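Local coordinates for protein sphingomyelinase C (Streptomyces griseocarneus, PDB 7CNE) that belongs, as a sphingomyelinase C, to the endonuclease/exonuclease/phosphatase family, whose DNase I-like fold pairs two mixed beta-sheets with helices around them, at residues L19-T22 with G23-P26; K91-A94 with T95-E98; S201-Y204 with A205-L208; S225-T228 with K229-S232. One frame throughout, in Å; residues are numbered along the deposited sequence.

Interaction 1: residues L19-T22 with G23-P26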
ATOM      1  N   LEU A  19       8.840   5.347  -4.626  1.00 16.77           N
ATOM      2  CA  LEU A  19       9.203   6.743  -4.876  1.00 16.90           C
ATOM      3  C   LEU A  19       9.965   7.291  -3.672  1.00 16.24           C
ATOM      4  O   LEU A  19       9.463   8.097  -2.882  1.00 17.83           O
ATOM      5  CB  LEU A  19       7.962   7.575  -5.178  1.00 16.67           C
ATOM      6  CG  LEU A  19       7.258   7.248  -6.495  1.00 16.04           C
ATOM      7  CD1 LEU A  19       5.953   8.037  -6.566  1.00 16.72           C
ATOM      8  CD2 LEU A  19       8.167   7.546  -7.690  1.00 15.81           C
ATOM      9  N   MET A  20      11.208   6.825  -3.548  1.00 17.94           N
ATOM     10  CA  MET A  20      12.067   7.297  -2.476  1.00 20.03           C
ATOM     11  C   MET A  20      12.380   8.776  -2.675  1.00 20.07           C
ATOM     12  O   MET A  20      12.318   9.311  -3.790  1.00 19.07           O
ATOM     13  CB  MET A  20      13.358   6.481  -2.423  1.00 17.87           C
ATOM     14  CG  MET A  20      13.117   4.980  -2.258  0.60 19.79           C
ATOM     15  SD  MET A  20      14.332   4.105  -1.237  0.60 27.64           S
ATOM     16  CE  MET A  20      13.692   4.451   0.400  0.60 25.91           C
ATOM     17  N   SER A  21      12.705   9.436  -1.572  1.00 18.29           N
ATOM     18  CA  SER A  21      13.051  10.854  -1.598  1.00 19.16           C
ATOM     19  C   SER A  21      14.135  11.133  -2.632  1.00 18.70           C
ATOM     20  O   SER A  21      15.147  10.424  -2.699  1.00 18.25           O
ATOM     21  CB  SER A  21      13.513  11.281  -0.200  1.00 23.58           C
ATOM     22  OG  SER A  21      14.474  12.320  -0.270  1.00 32.53           O
ATOM     23  N   THR A  22      13.908  12.153  -3.465  1.00 16.98           N
ATOM     24  CA  THR A  22      14.880  12.470  -4.498  1.00 19.67           C
ATOM     25  C   THR A  22      16.071  13.251  -3.959  1.00 21.36           C
ATOM     26  O   THR A  22      17.116  13.259  -4.603  1.00 20.19           O
ATOM     27  CB  THR A  22      14.240  13.259  -5.645  1.00 21.63           C
ATOM     28  OG1 THR A  22      13.542  14.405  -5.130  1.00 18.54           O
ATOM     29  CG2 THR A  22      13.274  12.360  -6.448  1.00 21.86           C
ATOM     30  N   GLY A  23      15.933  13.924  -2.818  1.00 20.82           N
ATOM     31  CA  GLY A  23      17.100  14.551  -2.219  1.00 22.34           C
ATOM     32  C   GLY A  23      18.125  13.521  -1.792  1.00 21.87           C
ATOM     33  O   GLY A  23      19.328  13.698  -2.006  1.00 24.92           O
ATOM     34  N   LEU A  24      17.656  12.413  -1.209  1.00 17.94           N
ATOM     35  CA  LEU A  24      18.530  11.313  -0.803  1.00 21.33           C
ATOM     36  C   LEU A  24      18.967  10.462  -1.988  1.00 22.46           C
ATOM     37  O   LEU A  24      20.113   9.993  -2.033  1.00 21.22           O
ATOM     38  CB  LEU A  24      17.812  10.436   0.226  1.00 17.36           C
ATOM     39  CG  LEU A  24      17.447  11.133   1.541  1.00 25.05           C
ATOM     40  CD1 LEU A  24      16.747  10.178   2.507  1.00 23.39           C
ATOM     41  CD2 LEU A  24      18.695  11.737   2.175  1.00 18.49           C
ATOM     42  N   TYR A  25      18.055  10.209  -2.932  1.00 17.26           N
ATOM     43  CA  TYR A  25      18.287   9.275  -4.034  1.00 19.61           C
ATOM     44  C   TYR A  25      17.933   9.958  -5.347  1.00 21.30           C
ATOM     45  O   TYR A  25      16.842   9.756  -5.900  1.00 23.28           O
ATOM     46  CB  TYR A  25      17.473   7.997  -3.852  1.00 21.23           C
ATOM     47  CG  TYR A  25      17.750   7.263  -2.569  1.00 19.56           C
ATOM     48  CD1 TYR A  25      18.846   6.410  -2.457  1.00 19.43           C
ATOM     49  CD2 TYR A  25      16.910   7.402  -1.473  1.00 19.46           C
ATOM     50  CE1 TYR A  25      19.103   5.720  -1.283  1.00 22.01           C
ATOM     51  CE2 TYR A  25      17.162   6.706  -0.292  1.00 22.42           C
ATOM     52  CZ  TYR A  25      18.259   5.871  -0.210  1.00 23.30           C
ATOM     53  OH  TYR A  25      18.504   5.183   0.953  1.00 24.67           O
ATOM     54  N   PRO A  26      18.834  10.786  -5.876  1.00 23.21           N
ATOM     55  CA  PRO A  26      18.485  11.584  -7.063  1.00 25.72           C
ATOM     56  C   PRO A  26      18.386  10.788  -8.356  1.00 27.71           C
ATOM     57  O   PRO A  26      17.858  11.325  -9.343  1.00 31.12           O
ATOM     58  CB  PRO A  26      19.615  12.625  -7.131  1.00 25.25           C
ATOM     59  CG  PRO A  26      20.735  12.041  -6.356  1.00 27.86           C
ATOM     60  CD  PRO A  26      20.123  11.187  -5.283  1.00 25.99           C
TER
HETATM   61  O   HOH W   1      13.469  14.783  -1.198  1.00 29.47           O
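Ser21 and the residues three and four further on, Leu24 and Tyr25, form an ST motif in the loop between strand 12-19 and helix 30-39. Its main bond runs from Tyr25 N to Ser21 O at 2.9 Å, closing a turn of five residues; the N-H...O angle of 144° shows that it is bent. The serine side chain adds a weak but straight bond, since Leu24 N reaches Ser21 OG at 3.3 Å with an angle of 169°. Gly23 N, inside the turn, is satisfied by a water that accepts from it at 3.1 Å and lies 2.8 Å from Ser21 OG, thus bridging the side chain to the backbone. Thr22 OG1 is hydrogen-bonded to Asp56 OD1, while Gln30 NE2 at the start of helix 30-39 meets both Met20 O and Tyr25 O, tying the residue before the turn and the last one of it to that helix. The turn also brings Met20 beside the Tyr25 ring at the exposed surface, where Met20 CB touches Tyr25 CD2 at 3.8 Å. In one of the two deposited conformers of Met20 the sulfur makes an oblique Met-aromatic contact with this ring, a position that remains provisional. Ser21 O lies at the edge of the same ring, near its plane, 3.7 Å from Tyr25 CD2.

Interaction 2: residues K91-A94 with T95-E98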
ATOM      1  N   LYS A  91       1.715   6.352  17.468  1.00 20.96           N
ATOM      2  CA  LYS A  91       2.983   6.935  17.931  1.00 22.62           C
ATOM      3  C   LYS A  91       3.567   7.930  16.924  1.00 24.01           C
ATOM      4  O   LYS A  91       4.724   7.832  16.504  1.00 21.45           O
ATOM      5  CB  LYS A  91       3.996   5.840  18.246  1.00 26.60           C
ATOM      6  CG  LYS A  91       3.869   5.263  19.649  1.00 28.31           C
ATOM      7  CD  LYS A  91       4.842   4.114  19.885  1.00 28.31           C
ATOM      8  CE  LYS A  91       4.516   3.397  21.185  1.00 27.74           C
ATOM      9  NZ  LYS A  91       5.306   2.144  21.359  1.00 29.02           N
ATOM     10  N   TYR A  92       2.747   8.923  16.571  1.00 21.67           N
ATOM     11  CA  TYR A  92       3.163   9.952  15.624  1.00 22.79           C
ATOM     12  C   TYR A  92       4.333  10.752  16.191  1.00 26.59           C
ATOM     13  O   TYR A  92       4.341  11.112  17.366  1.00 25.46           O
ATOM     14  CB  TYR A  92       1.978  10.876  15.313  1.00 22.09           C
ATOM     15  CG  TYR A  92       2.327  12.102  14.487  1.00 24.16           C
ATOM     16  CD1 TYR A  92       2.434  12.027  13.095  1.00 24.93           C
ATOM     17  CD2 TYR A  92       2.528  13.336  15.092  1.00 26.35           C
ATOM     18  CE1 TYR A  92       2.752  13.158  12.335  1.00 22.77           C
ATOM     19  CE2 TYR A  92       2.846  14.462  14.347  1.00 27.36           C
ATOM     20  CZ  TYR A  92       2.953  14.368  12.972  1.00 27.58           C
ATOM     21  OH  TYR A  92       3.272  15.487  12.240  1.00 27.50           O
ATOM     22  N   SER A  93       5.328  11.025  15.349  1.00 24.04           N
ATOM     23  CA  SER A  93       6.461  11.873  15.703  1.00 26.21           C
ATOM     24  C   SER A  93       6.445  13.138  14.858  1.00 25.64           C
ATOM     25  O   SER A  93       6.345  13.063  13.629  1.00 24.52           O
ATOM     26  CB  SER A  93       7.780  11.132  15.497  1.00 24.86           C
ATOM     27  OG  SER A  93       8.852  12.047  15.399  1.00 27.89           O
ATOM     28  N   ALA A  94       6.556  14.300  15.515  1.00 24.61           N
ATOM     29  CA  ALA A  94       6.575  15.568  14.793  1.00 26.61           C
ATOM     30  C   ALA A  94       7.962  15.924  14.272  1.00 27.60           C
ATOM     31  O   ALA A  94       8.083  16.785  13.399  1.00 29.64           O
ATOM     32  CB  ALA A  94       6.060  16.702  15.686  1.00 32.44           C
ATOM     33  N   THR A  95       9.008  15.279  14.779  1.00 26.00           N
ATOM     34  CA  THR A  95      10.360  15.633  14.386  1.00 27.51           C
ATOM     35  C   THR A  95      10.925  14.730  13.304  1.00 23.20           C
ATOM     36  O   THR A  95      11.832  15.152  12.581  1.00 23.36           O
ATOM     37  CB  THR A  95      11.292  15.601  15.608  1.00 26.83           C
ATOM     38  OG1 THR A  95      11.355  14.264  16.108  1.00 25.67           O
ATOM     39  CG2 THR A  95      10.761  16.507  16.711  1.00 28.96           C
ATOM     40  N   THR A  96      10.429  13.507  13.176  1.00 26.37           N
ATOM     41  CA  THR A  96      11.046  12.579  12.238  1.00 26.90           C
ATOM     42  C   THR A  96      10.796  13.056  10.805  1.00 23.53           C
ATOM     43  O   THR A  96       9.681  13.472  10.479  1.00 26.13           O
ATOM     44  CB  THR A  96      10.526  11.156  12.471  1.00 28.56           C
ATOM     45  OG1 THR A  96      11.430  10.228  11.874  1.00 32.71           O
ATOM     46  CG2 THR A  96       9.120  10.945  11.893  1.00 19.08           C
ATOM     47  N   PRO A  97      11.818  13.074   9.950  1.00 26.23           N
ATOM     48  CA  PRO A  97      11.646  13.638   8.603  1.00 28.93           C
ATOM     49  C   PRO A  97      10.953  12.702   7.624  1.00 28.22           C
ATOM     50  O   PRO A  97      10.380  13.172   6.641  1.00 32.93           O
ATOM     51  CB  PRO A  97      13.087  13.922   8.144  1.00 28.48           C
ATOM     52  CG  PRO A  97      13.976  13.544   9.298  1.00 27.17           C
ATOM     53  CD  PRO A  97      13.208  12.663  10.208  1.00 22.34           C
ATOM     54  N   GLU A  98      11.002  11.391   7.853  1.00 26.37           N
ATOM     55  CA  GLU A  98      10.461  10.432   6.895  1.00 31.06           C
ATOM     56  C   GLU A  98       8.998  10.138   7.214  1.00 29.13           C
ATOM     57  O   GLU A  98       8.672   9.747   8.340  1.00 28.67           O
ATOM     58  CB  GLU A  98      11.266   9.130   6.908  1.00 32.57           C
ATOM     59  CG  GLU A  98      12.525   9.122   6.039  1.00 42.23           C
ATOM     60  CD  GLU A  98      13.701   8.394   6.693  1.00 41.59           C
ATOM     61  OE1 GLU A  98      14.582   7.933   5.947  1.00 46.75           O
ATOM     62  OE2 GLU A  98      13.772   8.296   7.946  1.00 45.59           O
TER
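Ser93 OG is gripped by two successive backbone N-H groups of the following segment, Thr95 N and Thr96 N. The shorter bond comes from Thr96 N, which reaches Ser93 OG at 3.1 Å with an N-H...O angle of 148°; Thr95 N lies 3.3 Å from Ser93 OG and meets it at 137°. Ser93 OG with Thr95 N makes an ST turn, and the same oxygen also takes Thr96 N. With chi1 at 160°, roughly opposite the serine's own N, the hydroxyl is carried forward alongside its carbonyl carbon, into the concave side of the bend. One side-chain atom serves both donors, consistent with its helping to shape the bend at Ala94 and Thr95. Ser93 OG also has a weak hydrogen bond to the sulfonate oxygen O3S of a bound EPE, probably from the crystallisation liquor. Apolar packing is slight: Thr96 CG2 rests 3.8 Å from Ser93 CB. The Thr96 hydroxyl turns to another partner, the carbonyl of Trp127. This surface bend lies between strand 87-90, at an edge of the six-stranded sheet, and strand 103-106 of the seven-stranded one; Asn129, just before strand 131-139, binds Ser93 O through ND2 and meets Glu98 through the backbone.

Interaction 3: residues S201-Y204 with A205-L208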
ATOM      1  N   SER A 201       3.814 -18.377   2.317  1.00 21.66           N
ATOM      2  CA  SER A 201       4.443 -18.738   3.581  1.00 23.39           C
ATOM      3  C   SER A 201       3.399 -18.971   4.666  1.00 24.41           C
ATOM      4  O   SER A 201       2.224 -18.618   4.523  1.00 21.89           O
ATOM      5  CB  SER A 201       5.411 -17.642   4.035  1.00 25.72           C
ATOM      6  OG  SER A 201       4.671 -16.506   4.465  1.00 26.79           O
ATOM      7  N   ALA A 202       3.864 -19.549   5.785  1.00 21.63           N
ATOM      8  CA  ALA A 202       2.993 -19.781   6.935  1.00 24.84           C
ATOM      9  C   ALA A 202       2.493 -18.478   7.557  1.00 24.25           C
ATOM     10  O   ALA A 202       1.429 -18.464   8.186  1.00 22.06           O
ATOM     11  CB  ALA A 202       3.726 -20.611   7.993  1.00 27.70           C
ATOM     12  N   GLU A 203       3.245 -17.383   7.409  1.00 21.14           N
ATOM     13  CA  GLU A 203       2.811 -16.103   7.967  1.00 22.56           C
ATOM     14  C   GLU A 203       1.531 -15.583   7.308  1.00 20.36           C
ATOM     15  O   GLU A 203       0.813 -14.788   7.923  1.00 21.62           O
ATOM     16  CB  GLU A 203       3.944 -15.066   7.848  1.00 24.58           C
ATOM     17  CG  GLU A 203       3.655 -13.734   8.549  1.00 22.39           C
ATOM     18  CD  GLU A 203       4.795 -12.724   8.438  1.00 22.88           C
ATOM     19  OE1 GLU A 203       4.713 -11.687   9.121  1.00 20.44           O
ATOM     20  OE2 GLU A 203       5.762 -12.958   7.673  1.00 23.93           O
ATOM     21  N   TYR A 204       1.214 -16.029   6.087  1.00 21.56           N
ATOM     22  CA  TYR A 204      -0.054 -15.646   5.462  1.00 20.92           C
ATOM     23  C   TYR A 204      -1.237 -15.954   6.372  1.00 21.05           C
ATOM     24  O   TYR A 204      -2.096 -15.096   6.606  1.00 19.86           O
ATOM     25  CB  TYR A 204      -0.213 -16.366   4.121  1.00 20.60           C
ATOM     26  CG  TYR A 204      -1.570 -16.204   3.477  1.00 20.04           C
ATOM     27  CD1 TYR A 204      -1.938 -15.007   2.868  1.00 20.69           C
ATOM     28  CD2 TYR A 204      -2.486 -17.253   3.463  1.00 24.52           C
ATOM     29  CE1 TYR A 204      -3.195 -14.860   2.263  1.00 18.85           C
ATOM     30  CE2 TYR A 204      -3.743 -17.116   2.853  1.00 21.34           C
ATOM     31  CZ  TYR A 204      -4.088 -15.922   2.262  1.00 21.20           C
ATOM     32  OH  TYR A 204      -5.327 -15.789   1.653  1.00 22.38           O
ATOM     33  N   ALA A 205      -1.287 -17.173   6.914  1.00 22.27           N
ATOM     34  CA  ALA A 205      -2.408 -17.541   7.774  1.00 22.01           C
ATOM     35  C   ALA A 205      -2.418 -16.739   9.074  1.00 21.32           C
ATOM     36  O   ALA A 205      -3.489 -16.407   9.589  1.00 21.59           O
ATOM     37  CB  ALA A 205      -2.386 -19.046   8.068  1.00 20.79           C
ATOM     38  N   SER A 206      -1.250 -16.428   9.640  1.00 19.73           N
ATOM     39  CA  SER A 206      -1.290 -15.628  10.865  1.00 23.64           C
ATOM     40  C   SER A 206      -1.674 -14.177  10.574  1.00 20.97           C
ATOM     41  O   SER A 206      -2.315 -13.529  11.410  1.00 21.54           O
ATOM     42  CB  SER A 206       0.039 -15.712  11.619  1.00 19.84           C
ATOM     43  OG  SER A 206       1.120 -15.238  10.839  1.00 30.75           O
ATOM     44  N   MET A 207      -1.319 -13.660   9.396  1.00 19.53           N
ATOM     45  CA  MET A 207      -1.796 -12.333   9.004  1.00 20.70           C
ATOM     46  C   MET A 207      -3.324 -12.278   8.992  1.00 18.98           C
ATOM     47  O   MET A 207      -3.927 -11.360   9.566  1.00 19.10           O
ATOM     48  CB  MET A 207      -1.227 -11.961   7.632  1.00 18.18           C
ATOM     49  CG  MET A 207      -1.778 -10.663   7.061  1.00 22.63           C
ATOM     50  SD  MET A 207      -1.259 -10.454   5.356  1.00 29.50           S
ATOM     51  CE  MET A 207      -2.453 -11.529   4.524  1.00 20.27           C
ATOM     52  N   LEU A 208      -3.968 -13.263   8.350  1.00 19.90           N
ATOM     53  CA  LEU A 208      -5.429 -13.324   8.328  1.00 20.99           C
ATOM     54  C   LEU A 208      -6.007 -13.304   9.739  1.00 19.54           C
ATOM     55  O   LEU A 208      -6.979 -12.596  10.017  1.00 19.81           O
ATOM     56  CB  LEU A 208      -5.894 -14.584   7.594  1.00 22.12           C
ATOM     57  CG  LEU A 208      -5.572 -14.744   6.104  1.00 22.81           C
ATOM     58  CD1 LEU A 208      -6.137 -16.059   5.631  1.00 20.13           C
ATOM     59  CD2 LEU A 208      -6.141 -13.564   5.294  1.00 18.79           C
TER
HETATM   60  O   HOH W   2      -0.228 -19.813   5.364  1.00 29.07           O
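Glu203 O accepts two bonds from the next helical turn. Met207 N approaches at 2.8 Å from Glu203 O and nearly in line with the carbonyl, an ordinary i to i+4 helix bond, whereas Ser206 OG donates from the flank, 3.0 Å from Glu203 O with a C=O...O angle of only 109°. Chi1 of Ser206, 60°, folds its hydroxyl back over the helix so that the side chain spends its proton on the backbone. Leu208 N repeats the helical bond to Tyr204 O at 3.1 Å. At the helix start Ser201 OG, also hydrogen-bonded to Asp198 O, caps Glu203 N weakly, and a water links Ser201 O to Ala205 N, whose direct bond to Ala202 O is weak. Farther out, the Tyr204 ring meets two apolar side chains: Leu208 CG lies over one face, offset toward the rim, with Leu208 CD1 3.8 Å from Tyr204 CE2, and Met207 CE comes obliquely within 3.9 Å of Tyr204 CD1. Glu203 forms a salt bridge with Arg167 of helix 162-180, on which Met207 also packs at Phe171; Met207 and Leu208 meet Leu250 of strand 247-251, and Tyr204 touches Tyr248 there, setting helix 203-211 against the edge of the six-stranded sheet.

Interaction 4: residues S225-T228 with K229-S232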
ATOM      1  N   SER A 225       3.833 -10.802  -6.421  1.00 20.32           N
ATOM      2  CA  SER A 225       3.774  -9.353  -6.565  1.00 20.49           C
ATOM      3  C   SER A 225       5.105  -8.676  -6.252  1.00 20.75           C
ATOM      4  O   SER A 225       5.254  -7.483  -6.540  1.00 21.65           O
ATOM      5  CB  SER A 225       2.659  -8.773  -5.682  1.00 19.55           C
ATOM      6  OG  SER A 225       3.052  -8.740  -4.326  1.00 18.60           O
ATOM      7  N   PHE A 226       6.082  -9.393  -5.662  1.00 19.73           N
ATOM      8  CA  PHE A 226       7.450  -8.881  -5.509  1.00 20.16           C
ATOM      9  C   PHE A 226       8.409  -9.902  -6.128  1.00 22.77           C
ATOM     10  O   PHE A 226       9.017 -10.721  -5.428  1.00 22.85           O
ATOM     11  CB  PHE A 226       7.798  -8.587  -4.055  1.00 22.18           C
ATOM     12  CG  PHE A 226       9.088  -7.837  -3.900  1.00 21.97           C
ATOM     13  CD1 PHE A 226       9.197  -6.531  -4.354  1.00 22.83           C
ATOM     14  CD2 PHE A 226      10.199  -8.443  -3.333  1.00 25.32           C
ATOM     15  CE1 PHE A 226      10.385  -5.831  -4.233  1.00 23.64           C
ATOM     16  CE2 PHE A 226      11.392  -7.749  -3.209  1.00 26.46           C
ATOM     17  CZ  PHE A 226      11.482  -6.445  -3.660  1.00 24.69           C
ATOM     18  N   ASP A 227       8.555  -9.832  -7.453  1.00 22.06           N
ATOM     19  CA  ASP A 227       9.252 -10.861  -8.229  1.00 22.33           C
ATOM     20  C   ASP A 227      10.697 -10.422  -8.441  1.00 23.45           C
ATOM     21  O   ASP A 227      11.008  -9.690  -9.384  1.00 23.27           O
ATOM     22  CB  ASP A 227       8.540 -11.111  -9.556  1.00 22.96           C
ATOM     23  CG  ASP A 227       8.978 -12.416 -10.217  1.00 27.24           C
ATOM     24  OD1 ASP A 227      10.165 -12.778 -10.086  1.00 25.77           O
ATOM     25  OD2 ASP A 227       8.132 -13.077 -10.861  1.00 28.11           O
ATOM     26  N   THR A 228      11.585 -10.891  -7.561  1.00 20.34           N
ATOM     27  CA  THR A 228      13.010 -10.609  -7.657  1.00 24.72           C
ATOM     28  C   THR A 228      13.677 -11.225  -8.889  1.00 26.57           C
ATOM     29  O   THR A 228      14.872 -10.995  -9.106  1.00 27.69           O
ATOM     30  CB  THR A 228      13.701 -11.116  -6.392  1.00 28.13           C
ATOM     31  OG1 THR A 228      13.380 -12.500  -6.218  1.00 25.05           O
ATOM     32  CG2 THR A 228      13.185 -10.344  -5.185  1.00 23.48           C
ATOM     33  N   LYS A 229      12.957 -12.003  -9.692  1.00 27.91           N
ATOM     34  CA  LYS A 229      13.527 -12.523 -10.931  1.00 29.70           C
ATOM     35  C   LYS A 229      13.024 -11.776 -12.164  1.00 28.78           C
ATOM     36  O   LYS A 229      13.834 -11.266 -12.948  1.00 30.16           O
ATOM     37  CB  LYS A 229      13.235 -14.023 -11.057  1.00 31.54           C
ATOM     38  CG  LYS A 229      13.701 -14.633 -12.376  1.00 38.85           C
ATOM     39  CD  LYS A 229      13.147 -16.042 -12.568  1.00 46.10           C
ATOM     40  CE  LYS A 229      13.936 -16.812 -13.623  1.00 48.70           C
ATOM     41  NZ  LYS A 229      14.125 -16.008 -14.867  1.00 48.56           N
ATOM     42  N   GLU A 230      11.698 -11.651 -12.325  1.00 27.38           N
ATOM     43  CA  GLU A 230      11.096 -11.077 -13.528  1.00 26.00           C
ATOM     44  C   GLU A 230      10.882  -9.568 -13.468  1.00 26.72           C
ATOM     45  O   GLU A 230      10.704  -8.944 -14.519  1.00 25.95           O
ATOM     46  CB  GLU A 230       9.748 -11.746 -13.812  1.00 26.72           C
ATOM     47  CG  GLU A 230       9.857 -13.228 -14.150  1.00 30.74           C
ATOM     48  CD  GLU A 230       8.526 -13.854 -14.544  1.00 33.26           C
ATOM     49  OE1 GLU A 230       7.697 -13.185 -15.206  1.00 31.61           O
ATOM     50  OE2 GLU A 230       8.302 -15.033 -14.188  1.00 39.50           O
ATOM     51  N   ASN A 231      10.852  -8.966 -12.283  1.00 24.80           N
ATOM     52  CA  ASN A 231      10.700  -7.519 -12.174  1.00 22.96           C
ATOM     53  C   ASN A 231      12.090  -6.889 -12.200  1.00 23.60           C
ATOM     54  O   ASN A 231      12.941  -7.228 -11.374  1.00 25.71           O
ATOM     55  CB  ASN A 231       9.927  -7.138 -10.905  1.00 21.78           C
ATOM     56  CG  ASN A 231       9.763  -5.634 -10.751  1.00 22.89           C
ATOM     57  OD1 ASN A 231      10.739  -4.925 -10.523  1.00 22.19           O
ATOM     58  ND2 ASN A 231       8.532  -5.142 -10.886  1.00 20.55           N
ATOM     59  N   SER A 232      12.313  -5.963 -13.142  1.00 23.82           N
ATOM     60  CA  SER A 232      13.665  -5.458 -13.387  1.00 27.28           C
ATOM     61  C   SER A 232      14.200  -4.619 -12.225  1.00 29.57           C
ATOM     62  O   SER A 232      15.409  -4.646 -11.955  1.00 27.67           O
ATOM     63  CB  SER A 232      13.699  -4.655 -14.693  1.00 25.50           C
ATOM     64  OG  SER A 232      12.901  -3.489 -14.621  1.00 25.16           O
TER
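The carboxylate of Asp227 meets the backbone of Lys229 and Glu230 because chi1 of -164° lays CG beside its own carbonyl carbon, and chi2 of -35° then swings OD1 into the bend of the chain. There Asp227 OD1 takes two backbone bonds: one from Lys229 N at 2.9 Å, through the anti lone pair, and one from Glu230 N, also 2.9 Å from Asp227 OD1. The second is nearly straight, 170°, yet it arrives from above the carboxylate plane, so the two donors use different regions of one oxygen. Asn231 N completes an Asx motif by bonding to Asp227 O at 3.0 Å. Asn231 is itself the N-cap of helix 232-237, its OD1 accepting from Ala234 N, so the Asp227 turn leads directly into the helix start. Across the turn, Glu230 CB packs 3.6 Å from Asp227 OD2, and the side chains run on to bring Asp227 OD2 within 3.9 Å of Glu230 OE2. Arg243 NH2 forms salt bridges to both of these oxygens; Asp227 OD2 also meets His222 NE2, and Glu230 OE1 meets Gln267 NE2. The two neighbouring carboxylates thus share Arg243, which probably offsets their mutual repulsion, while the OD1 end of Asp227 is given over to the backbone.

How the interactions relate
From the N terminus the four contacts follow in series; none nests in or crosses another, and each closes a short turn within one continuous stretch. Interaction 1 shapes the exit of strand 12-19, a central strand of the seven-stranded sheet, toward helix 30-39. Interaction 2 turns the chain between strand 87-90 of the six-stranded sheet and strand 103-106 of the other, its nearest atoms about 5 Å from interaction 1 without touching it. Interaction 3, on the opposite side of the chain's centre from interaction 1, starts helix 203-211. Interaction 4 joins strand 218-221, at an edge of the seven-stranded sheet, to helix 232-237; its centre is about 21 Å from that of interaction 3.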